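Local coordinates for protein glycosyl hydrolase (Rhizobium leguminosarum bv. trifolii, PDB 5NDX) that probably hydrolyses O-glycosidic bonds as a family 39 glycoside hydrolase, being a bacterial orthologue of human alpha-L-iduronidase, at residues F55-H59 with Y140-N145; Y216-K222 with I261-D267. The protein carries 2 engineered substitutions. One frame throughout, in Å; residues are numbered along the deposited sequence.

Both interactions lie in the eight-stranded parallel barrel, each joining segments that run through a strand into the loop after it. From the N terminus, interaction 1 comes first: strand 55-58 meets strand 140-142 across the barrel interior, past the intervening strand 91-95, and closes a loop of 80 residues. Interaction 2 follows with 38 residues between its segments, including helix 235-252, and ties adjacent strands 216-219 and 261-263. The loops stand in series, neither nested nor crossing. Inside the barrel the two contacts meet: Ser218 OG lies 2.6 Å from Glu142 OE2, a probable hydrogen bond. Each borders both bound glycoside molecules, one at either end of the barrel.

Interaction 1: residues F55-H59 with Y140-N145; sequences FLRVH and YFETTN. With 8U8 ((2~{R},3~{S},4~{S},5~{R},6~{S})-6-(4-methyl-2-oxidanylidene-chromen-7-yl)oxy-3,4,5-tris(oxidanyl)oxane-2-carboxylic acid), chain N; 8U8 ((2~{R},3~{S},4~{S},5~{R},6~{S})-6-(4-methyl-2-oxidanylidene-chromen-7-yl)oxy-3,4,5-tris(oxidanyl)oxane-2-carboxylic acid), chain M.
Two ligand pockets, one at each end of the barrel, are joined by this contact, with Phe55 and Tyr140 in one and His59 and Asn145 in the other. Phe55 and Tyr140 form an offset edge-to-face pair: the tyrosine edge turns to the phenylalanine face, planes at 70° and centroids 5.5 Å apart. The coumarin of the chain N ligand lies over a Tyr140 face, its C12 over the middle of the ring, 3.5 Å above the Tyr140 ring plane, while Phe55 CE2 comes to 3.4 Å from C8. In the loops that follow the strands, His59 NE2 donates a hydrogen bond to O3 of the chain M sugar at 3.1 Å. Asn145 ND2 donates to the same O3 at 3.0 Å. The histidine bond is the straighter, 167° at the hydrogen, and Glu95 takes ND1 on its other side. Asn145 is poorly ordered, yet its OD1 accepts from Arg57 NH2 at 2.7 Å, the donor standing above the carbonyl plane. With CG anti to the backbone N (chi1 179°), Arg57 reaches into the barrel, where its guanidinium also pairs with Glu142, their exact spacing being doubtful. A sugar site built from loops beyond the C-terminal ends of the strands is characteristic of (beta/alpha)8-barrel glycosidases.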
loop_
_atom_site.group_PDB
_atom_site.type_symbol
_atom_site.label_atom_id
_atom_site.label_comp_id
_atom_site.label_asym_id
_atom_site.label_seq_id
_atom_site.Cartn_x
_atom_site.Cartn_y
_atom_site.Cartn_z
ATOM N N PHE A 55 -5.698 4.255 1.474
ATOM C CA PHE A 55 -6.117 4.183 2.871
ATOM C C PHE A 55 -4.976 3.833 3.809
ATOM O O PHE A 55 -4.131 3.003 3.467
ATOM C CB PHE A 55 -7.259 3.177 3.030
ATOM C CG PHE A 55 -8.505 3.561 2.271
ATOM C CD1 PHE A 55 -9.400 4.476 2.815
ATOM C CD2 PHE A 55 -8.757 3.047 1.056
ATOM C CE1 PHE A 55 -10.529 4.870 2.117
ATOM C CE2 PHE A 55 -9.895 3.424 0.334
ATOM C CZ PHE A 55 -10.795 4.345 0.881
ATOM N N LEU A 56 -4.940 4.492 4.966
ATOM C CA LEU A 56 -4.049 4.147 6.057
ATOM C C LEU A 56 -4.873 3.687 7.237
ATOM O O LEU A 56 -5.801 4.399 7.648
ATOM C CB LEU A 56 -3.270 5.361 6.514
ATOM C CG LEU A 56 -2.184 5.930 5.678
ATOM C CD1 LEU A 56 -1.484 7.024 6.465
ATOM C CD2 LEU A 56 -1.181 4.843 5.288
ATOM N N ARG A 57 -4.524 2.544 7.781
ATOM C CA ARG A 57 -5.213 1.939 8.903
ATOM C C ARG A 57 -4.252 2.054 10.084
ATOM O O ARG A 57 -3.314 1.260 10.231
ATOM C CB ARG A 57 -5.574 0.499 8.617
ATOM C CG ARG A 57 -6.281 -0.217 9.763
ATOM C CD ARG A 57 -6.961 -1.518 9.314
ATOM N NE ARG A 57 -6.577 -2.578 10.213
ATOM C CZ ARG A 57 -7.249 -3.011 11.259
ATOM N NH1 ARG A 57 -8.414 -2.519 11.579
ATOM N NH2 ARG A 57 -6.737 -3.948 12.000
ATOM N N VAL A 58 -4.423 3.106 10.863
ATOM C CA VAL A 58 -3.473 3.417 11.937
ATOM C C VAL A 58 -4.124 3.139 13.313
ATOM O O VAL A 58 -5.197 3.717 13.619
ATOM C CB VAL A 58 -3.027 4.885 11.864
ATOM C CG1 VAL A 58 -2.096 5.205 13.012
ATOM C CG2 VAL A 58 -2.366 5.220 10.511
ATOM N N HIS A 59 -3.457 2.312 14.130
ATOM C CA HIS A 59 -3.980 1.905 15.440
ATOM C C HIS A 59 -3.910 3.017 16.482
ATOM O O HIS A 59 -2.932 3.772 16.529
ATOM C CB HIS A 59 -3.167 0.746 16.055
ATOM C CG HIS A 59 -3.411 -0.602 15.468
ATOM N ND1 HIS A 59 -4.490 -0.897 14.662
ATOM C CD2 HIS A 59 -2.748 -1.776 15.656
ATOM C CE1 HIS A 59 -4.464 -2.180 14.340
ATOM N NE2 HIS A 59 -3.408 -2.732 14.921
ATOM N N TYR A 140 -13.637 5.048 5.816
ATOM C CA TYR A 140 -14.310 3.879 6.400
ATOM C C TYR A 140 -13.977 3.869 7.875
ATOM O O TYR A 140 -12.867 4.177 8.242
ATOM C CB TYR A 140 -13.919 2.557 5.721
ATOM C CG TYR A 140 -14.354 2.521 4.289
ATOM C CD1 TYR A 140 -13.586 3.104 3.301
ATOM C CD2 TYR A 140 -15.570 1.964 3.926
ATOM C CE1 TYR A 140 -14.030 3.141 1.976
ATOM C CE2 TYR A 140 -16.011 1.958 2.587
ATOM C CZ TYR A 140 -15.265 2.574 1.619
ATOM O OH TYR A 140 -15.716 2.583 0.284
ATOM N N PHE A 141 -14.966 3.541 8.706
ATOM C CA PHE A 141 -14.788 3.428 10.142
ATOM C C PHE A 141 -14.899 1.983 10.518
ATOM O O PHE A 141 -15.713 1.264 9.952
ATOM C CB PHE A 141 -15.847 4.232 10.893
ATOM C CG PHE A 141 -15.702 5.693 10.689
ATOM C CD1 PHE A 141 -14.857 6.427 11.518
ATOM C CD2 PHE A 141 -16.294 6.305 9.600
ATOM C CE1 PHE A 141 -14.675 7.791 11.307
ATOM C CE2 PHE A 141 -16.094 7.657 9.360
ATOM C CZ PHE A 141 -15.291 8.392 10.223
ATOM N N GLU A 142 -14.078 1.585 11.480
ATOM C CA GLU A 142 -13.970 0.192 11.905
ATOM C C GLU A 142 -13.948 0.084 13.405
ATOM O O GLU A 142 -13.461 0.981 14.099
ATOM C CB GLU A 142 -12.635 -0.430 11.419
ATOM C CG GLU A 142 -12.733 -1.924 11.289
ATOM C CD GLU A 142 -11.441 -2.590 10.855
ATOM O OE1 GLU A 142 -10.392 -1.967 11.007
ATOM O OE2 GLU A 142 -11.484 -3.740 10.401
ATOM N N THR A 143 -14.404 -1.049 13.893
ATOM C CA THR A 143 -14.182 -1.401 15.298
ATOM C C THR A 143 -12.699 -1.522 15.632
ATOM O O THR A 143 -11.829 -1.762 14.771
ATOM C CB THR A 143 -14.680 -2.799 15.652
ATOM O OG1 THR A 143 -14.020 -3.734 14.776
ATOM C CG2 THR A 143 -16.156 -2.893 15.541
ATOM N N THR A 144 -12.481 -1.407 16.931
ATOM C CA THR A 144 -11.200 -1.457 17.587
ATOM C C THR A 144 -10.640 -2.789 17.266
ATOM O O THR A 144 -11.345 -3.823 17.233
ATOM C CB THR A 144 -11.343 -1.274 19.159
ATOM O OG1 THR A 144 -10.158 -0.712 19.737
ATOM C CG2 THR A 144 -11.703 -2.593 19.863
ATOM N N ASN A 145 -9.342 -2.744 17.097
ATOM C CA ASN A 145 -8.591 -3.843 16.557
ATOM C C ASN A 145 -8.683 -5.070 17.486
ATOM O O ASN A 145 -8.959 -4.955 18.716
ATOM C CB ASN A 145 -7.135 -3.416 16.363
ATOM C CG ASN A 145 -6.313 -4.467 15.647
ATOM O OD1 ASN A 145 -6.663 -4.902 14.527
ATOM N ND2 ASN A 145 -5.237 -4.931 16.317
HETATM C C15 8U8 N . -13.330 -1.076 4.565
HETATM C C13 8U8 N . -13.982 -1.082 3.329
HETATM C C14 8U8 N . -15.291 -1.536 3.235
HETATM C C16 8U8 N . -15.966 -1.469 2.025
HETATM O O9 8U8 N . -17.100 -1.924 1.947
HETATM O O8 8U8 N . -15.331 -1.031 0.905
HETATM C C11 8U8 N . -14.078 -0.539 0.987
HETATM C C10 8U8 N . -13.565 -0.027 -0.179
HETATM C C12 8U8 N . -13.375 -0.559 2.183
HETATM C C7 8U8 N . -12.089 -0.016 2.180
HETATM C C8 8U8 N . -11.563 0.495 0.999
HETATM C C9 8U8 N . -12.294 0.506 -0.191
HETATM O O2 8U8 N . -11.733 1.040 -1.324
HETATM C C5 8U8 N . -12.603 1.471 -2.403
HETATM O O1 8U8 N . -12.752 0.253 -3.153
HETATM C C1 8U8 N . -13.456 0.308 -4.414
HETATM C C6 8U8 N . -14.963 0.701 -4.218
HETATM O O7 8U8 N . -15.511 0.466 -3.122
HETATM O O6 8U8 N . -15.512 1.291 -5.161
HETATM C C2 8U8 N . -12.702 1.316 -5.277
HETATM O O5 8U8 N . -13.290 1.451 -6.608
HETATM C C3 8U8 N . -12.646 2.687 -4.564
HETATM O O4 8U8 N . -11.871 3.548 -5.355
HETATM C C4 8U8 N . -11.951 2.540 -3.209
HETATM O O3 8U8 N . -11.974 3.763 -2.470
HETATM C C15 8U8 M . -1.448 -11.486 20.390
HETATM C C13 8U8 M . -2.052 -11.946 19.199
HETATM C C14 8U8 M . -2.764 -13.148 19.232
HETATM C C16 8U8 M . -3.409 -13.620 18.086
HETATM O O9 8U8 M . -3.988 -14.700 18.184
HETATM O O8 8U8 M . -3.347 -12.926 16.893
HETATM C C11 8U8 M . -2.757 -11.687 16.852
HETATM C C10 8U8 M . -2.829 -10.945 15.669
HETATM C C12 8U8 M . -2.089 -11.188 18.003
HETATM C C7 8U8 M . -1.526 -9.900 17.922
HETATM C C8 8U8 M . -1.605 -9.159 16.738
HETATM C C9 8U8 M . -2.244 -9.675 15.599
HETATM O O2 8U8 M . -2.378 -8.967 14.420
HETATM C C5 8U8 M . -1.456 -7.895 13.982
HETATM O O1 8U8 M . -0.106 -8.360 14.125
HETATM C C1 8U8 M . 0.910 -7.433 14.096
HETATM C C6 8U8 M . 1.915 -8.114 13.359
HETATM O O7 8U8 M . 3.071 -7.776 13.586
HETATM O O6 8U8 M . 1.528 -8.944 12.556
HETATM C C2 8U8 M . 0.641 -6.115 13.307
HETATM O O5 8U8 M . 0.755 -6.388 11.894
HETATM C C3 8U8 M . -0.744 -5.425 13.678
HETATM O O4 8U8 M . -0.509 -4.226 14.331
HETATM C C4 8U8 M . -1.641 -6.360 14.549
HETATM O O3 8U8 M . -3.018 -5.803 14.558
#

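Interaction 2: residues Y216-K222 with I261-D267; sequences YISIHEK and IVNDECD. With 8U8 ((2~{R},3~{S},4~{S},5~{R},6~{S})-6-(4-methyl-2-oxidanylidene-chromen-7-yl)oxy-3,4,5-tris(oxidanyl)oxane-2-carboxylic acid), chain M; 8U8 ((2~{R},3~{S},4~{S},5~{R},6~{S})-6-(4-methyl-2-oxidanylidene-chromen-7-yl)oxy-3,4,5-tris(oxidanyl)oxane-2-carboxylic acid), chain N.
Lys222 and Glu265 reach the chain M glycoside together, from loops after neighbouring parallel strands of the TIM barrel. Lys222 NZ donates to the sugar carboxylate at O6 over 2.9 Å, and Glu265 OE2 accepts from O3 at 2.5 Å. The ammonium also forms salt bridges with Glu265 OE1, an oxygen less surely placed, and with Asp267 OD2, 2.7 Å from NZ, through that oxygen's anti lone pair. Behind the Glu265 carboxylate lies the His220 ring: the two groups stack with planes 25° apart, OE2 sitting 3.3 Å above the ring plane toward its rim. His220 ND1 in turn donates to Asp264 OD1, modelled very short. Arg57 NH2 forms a salt bridge with Glu265 OE2, and its less surely placed NH1 pairs with Asp264.

Asn263 pins the two loops together. Its OD1 makes an Asx turn by accepting from Glu265 N, and takes Glu221 N from the opposite face of the amide plane. A leucine here would probably leave Glu221 N and Glu265 N without their shared acceptor and let the Glu265 loop drift from the sugar. Further out, Val262 N to Ile217 O (2.8 Å) and Ile219 N to Val262 O (3.0 Å) zip the strands. At the far end Tyr216 lays a ring face under C15 of the chain N ligand, and its OH bonds to Phe141 O. Back at the loops, Asn263 ND2 points almost straight, at 175°, onto an in-plane lone pair of Glu221 O, 3.1 Å from ND2.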
loop_
_atom_site.group_PDB
_atom_site.type_symbol
_atom_site.label_atom_id
_atom_site.label_comp_id
_atom_site.label_asym_id
_atom_site.label_seq_id
_atom_site.Cartn_x
_atom_site.Cartn_y
_atom_site.Cartn_z
ATOM N N TYR A 216 -19.823 -3.721 6.435
ATOM C CA TYR A 216 -18.811 -4.674 5.906
ATOM C C TYR A 216 -18.312 -5.537 7.048
ATOM O O TYR A 216 -18.347 -5.130 8.210
ATOM C CB TYR A 216 -17.656 -3.929 5.162
ATOM C CG TYR A 216 -16.833 -3.084 6.089
ATOM C CD1 TYR A 216 -15.795 -3.637 6.809
ATOM C CD2 TYR A 216 -17.146 -1.743 6.319
ATOM C CE1 TYR A 216 -15.042 -2.873 7.712
ATOM C CE2 TYR A 216 -16.420 -0.981 7.217
ATOM C CZ TYR A 216 -15.346 -1.551 7.906
ATOM O OH TYR A 216 -14.598 -0.836 8.834
ATOM N N ILE A 217 -17.808 -6.713 6.702
ATOM C CA ILE A 217 -17.235 -7.619 7.651
ATOM C C ILE A 217 -15.717 -7.669 7.477
ATOM O O ILE A 217 -15.228 -7.974 6.393
ATOM C CB ILE A 217 -17.865 -9.012 7.472
ATOM C CG1 ILE A 217 -19.370 -8.932 7.794
ATOM C CG2 ILE A 217 -17.207 -10.008 8.406
ATOM C CD1 ILE A 217 -20.165 -10.069 7.220
ATOM N N SER A 218 -14.975 -7.401 8.552
ATOM C CA SER A 218 -13.533 -7.392 8.485
ATOM C C SER A 218 -12.896 -8.404 9.419
ATOM O O SER A 218 -13.307 -8.538 10.582
ATOM C CB SER A 218 -12.968 -5.999 8.758
ATOM O OG SER A 218 -13.316 -5.568 10.030
ATOM N N ILE A 219 -11.879 -9.081 8.899
ATOM C CA ILE A 219 -11.019 -9.984 9.647
ATOM C C ILE A 219 -9.559 -9.774 9.245
ATOM O O ILE A 219 -9.318 -9.146 8.207
ATOM C CB ILE A 219 -11.396 -11.449 9.352
ATOM C CG1 ILE A 219 -11.328 -11.765 7.871
ATOM C CG2 ILE A 219 -12.809 -11.739 9.852
ATOM C CD1 ILE A 219 -11.637 -13.223 7.576
ATOM N N HIS A 220 -8.604 -10.258 10.057
ATOM C CA HIS A 220 -7.225 -10.409 9.615
ATOM C C HIS A 220 -6.946 -11.892 9.362
ATOM O O HIS A 220 -7.197 -12.730 10.219
ATOM C CB HIS A 220 -6.091 -10.080 10.614
ATOM C CG HIS A 220 -6.363 -9.036 11.601
ATOM N ND1 HIS A 220 -7.181 -7.964 11.350
ATOM C CD2 HIS A 220 -5.854 -8.851 12.835
ATOM C CE1 HIS A 220 -7.162 -7.147 12.377
ATOM N NE2 HIS A 220 -6.408 -7.686 13.312
ATOM N N GLU A 221 -6.336 -12.157 8.241
ATOM C CA GLU A 221 -5.851 -13.493 7.902
ATOM C C GLU A 221 -4.481 -13.329 7.257
ATOM O O GLU A 221 -4.328 -12.613 6.254
ATOM C CB GLU A 221 -6.818 -14.223 6.959
ATOM C CG GLU A 221 -8.219 -14.529 7.520
ATOM C CD GLU A 221 -8.214 -15.514 8.699
ATOM O OE1 GLU A 221 -7.119 -16.062 9.041
ATOM O OE2 GLU A 221 -9.310 -15.727 9.309
ATOM N N LYS A 222 -3.505 -13.990 7.844
ATOM C CA LYS A 222 -2.106 -13.907 7.470
ATOM C C LYS A 222 -1.552 -15.240 7.065
ATOM O O LYS A 222 -2.114 -16.295 7.359
ATOM C CB LYS A 222 -1.303 -13.313 8.626
ATOM C CG LYS A 222 -1.893 -11.982 9.060
ATOM C CD LYS A 222 -0.890 -11.075 9.757
ATOM C CE LYS A 222 -1.515 -9.834 10.435
ATOM N NZ LYS A 222 -0.557 -8.673 10.517
ATOM N N ILE A 261 -16.603 -8.030 2.195
ATOM C CA ILE A 261 -15.624 -8.740 3.060
ATOM C C ILE A 261 -14.285 -8.048 2.930
ATOM O O ILE A 261 -13.831 -7.758 1.798
ATOM C CB ILE A 261 -15.441 -10.205 2.625
ATOM C CG1 ILE A 261 -16.792 -10.932 2.600
ATOM C CG2 ILE A 261 -14.494 -10.947 3.567
ATOM C CD1 ILE A 261 -17.517 -10.963 3.941
ATOM N N VAL A 262 -13.649 -7.797 4.070
ATOM C CA VAL A 262 -12.398 -7.056 4.120
ATOM C C VAL A 262 -11.385 -7.865 4.932
ATOM O O VAL A 262 -11.724 -8.354 6.015
ATOM C CB VAL A 262 -12.663 -5.705 4.771
ATOM C CG1 VAL A 262 -11.359 -4.978 5.092
ATOM C CG2 VAL A 262 -13.573 -4.882 3.855
ATOM N N ASN A 263 -10.199 -8.091 4.378
ATOM C CA ASN A 263 -9.047 -8.544 5.154
ATOM C C ASN A 263 -8.238 -7.281 5.458
ATOM O O ASN A 263 -7.542 -6.778 4.607
ATOM C CB ASN A 263 -8.242 -9.563 4.405
ATOM C CG ASN A 263 -7.116 -10.170 5.220
ATOM O OD1 ASN A 263 -6.658 -9.621 6.229
ATOM N ND2 ASN A 263 -6.619 -11.287 4.735
ATOM N N ASP A 264 -8.312 -6.815 6.695
ATOM C CA ASP A 264 -7.760 -5.528 7.087
ATOM C C ASP A 264 -6.281 -5.589 7.501
ATOM O O ASP A 264 -5.689 -4.553 7.855
ATOM C CB ASP A 264 -8.673 -4.857 8.181
ATOM C CG ASP A 264 -8.801 -5.684 9.459
ATOM O OD1 ASP A 264 -8.129 -6.766 9.594
ATOM O OD2 ASP A 264 -9.542 -5.253 10.378
ATOM N N GLU A 265 -5.696 -6.786 7.491
ATOM C CA GLU A 265 -4.277 -6.959 7.791
ATOM C C GLU A 265 -3.765 -8.220 7.151
ATOM O O GLU A 265 -3.686 -9.277 7.797
ATOM C CB GLU A 265 -4.031 -7.087 9.301
ATOM C CG GLU A 265 -3.749 -5.813 10.006
ATOM C CD GLU A 265 -3.425 -6.042 11.469
ATOM O OE1 GLU A 265 -2.502 -6.842 11.766
ATOM O OE2 GLU A 265 -4.064 -5.389 12.310
ATOM N N CYS A 266 -3.434 -8.146 5.888
ATOM C CA CYS A 266 -3.132 -9.337 5.174
ATOM C C CYS A 266 -1.623 -9.332 4.891
ATOM O O CYS A 266 -1.192 -8.695 3.946
ATOM C CB CYS A 266 -3.943 -9.376 3.929
ATOM S SG CYS A 266 -3.686 -10.845 2.920
ATOM N N ASP A 267 -0.849 -9.973 5.755
ATOM C CA ASP A 267 0.597 -10.035 5.613
ATOM C C ASP A 267 1.035 -11.501 5.471
ATOM O O ASP A 267 0.359 -12.399 5.942
ATOM C CB ASP A 267 1.281 -9.354 6.823
ATOM C CG ASP A 267 0.754 -7.921 7.050
ATOM O OD1 ASP A 267 1.058 -7.000 6.222
ATOM O OD2 ASP A 267 0.022 -7.746 8.049
HETATM C C15 8U8 M . -1.448 -11.486 20.390
HETATM C C13 8U8 M . -2.052 -11.946 19.199
HETATM C C14 8U8 M . -2.764 -13.148 19.232
HETATM C C16 8U8 M . -3.409 -13.620 18.086
HETATM O O9 8U8 M . -3.988 -14.700 18.184
HETATM O O8 8U8 M . -3.347 -12.926 16.893
HETATM C C11 8U8 M . -2.757 -11.687 16.852
HETATM C C10 8U8 M . -2.829 -10.945 15.669
HETATM C C12 8U8 M . -2.089 -11.188 18.003
HETATM C C7 8U8 M . -1.526 -9.900 17.922
HETATM C C8 8U8 M . -1.605 -9.159 16.738
HETATM C C9 8U8 M . -2.244 -9.675 15.599
HETATM O O2 8U8 M . -2.378 -8.967 14.420
HETATM C C5 8U8 M . -1.456 -7.895 13.982
HETATM O O1 8U8 M . -0.106 -8.360 14.125
HETATM C C1 8U8 M . 0.910 -7.433 14.096
HETATM C C6 8U8 M . 1.915 -8.114 13.359
HETATM O O7 8U8 M . 3.071 -7.776 13.586
HETATM O O6 8U8 M . 1.528 -8.944 12.556
HETATM C C2 8U8 M . 0.641 -6.115 13.307
HETATM O O5 8U8 M . 0.755 -6.388 11.894
HETATM C C3 8U8 M . -0.744 -5.425 13.678
HETATM O O4 8U8 M . -0.509 -4.226 14.331
HETATM C C4 8U8 M . -1.641 -6.360 14.549
HETATM O O3 8U8 M . -3.018 -5.803 14.558
HETATM C C15 8U8 N . -13.330 -1.076 4.565
HETATM C C13 8U8 N . -13.982 -1.082 3.329
HETATM C C14 8U8 N . -15.291 -1.536 3.235
HETATM C C16 8U8 N . -15.966 -1.469 2.025
HETATM O O9 8U8 N . -17.100 -1.924 1.947
HETATM O O8 8U8 N . -15.331 -1.031 0.905
HETATM C C11 8U8 N . -14.078 -0.539 0.987
HETATM C C10 8U8 N . -13.565 -0.027 -0.179
HETATM C C12 8U8 N . -13.375 -0.559 2.183
HETATM C C7 8U8 N . -12.089 -0.016 2.180
HETATM C C8 8U8 N . -11.563 0.495 0.999
HETATM C C9 8U8 N . -12.294 0.506 -0.191
HETATM O O2 8U8 N . -11.733 1.040 -1.324
HETATM C C5 8U8 N . -12.603 1.471 -2.403
HETATM O O1 8U8 N . -12.752 0.253 -3.153
HETATM C C1 8U8 N . -13.456 0.308 -4.414
HETATM C C6 8U8 N . -14.963 0.701 -4.218
HETATM O O7 8U8 N . -15.511 0.466 -3.122
HETATM O O6 8U8 N . -15.512 1.291 -5.161
HETATM C C2 8U8 N . -12.702 1.316 -5.277
HETATM O O5 8U8 N . -13.290 1.451 -6.608
HETATM C C3 8U8 N . -12.646 2.687 -4.564
HETATM O O4 8U8 N . -11.871 3.548 -5.355
HETATM C C4 8U8 N . -11.951 2.540 -3.209
HETATM O O3 8U8 N . -11.974 3.763 -2.470
#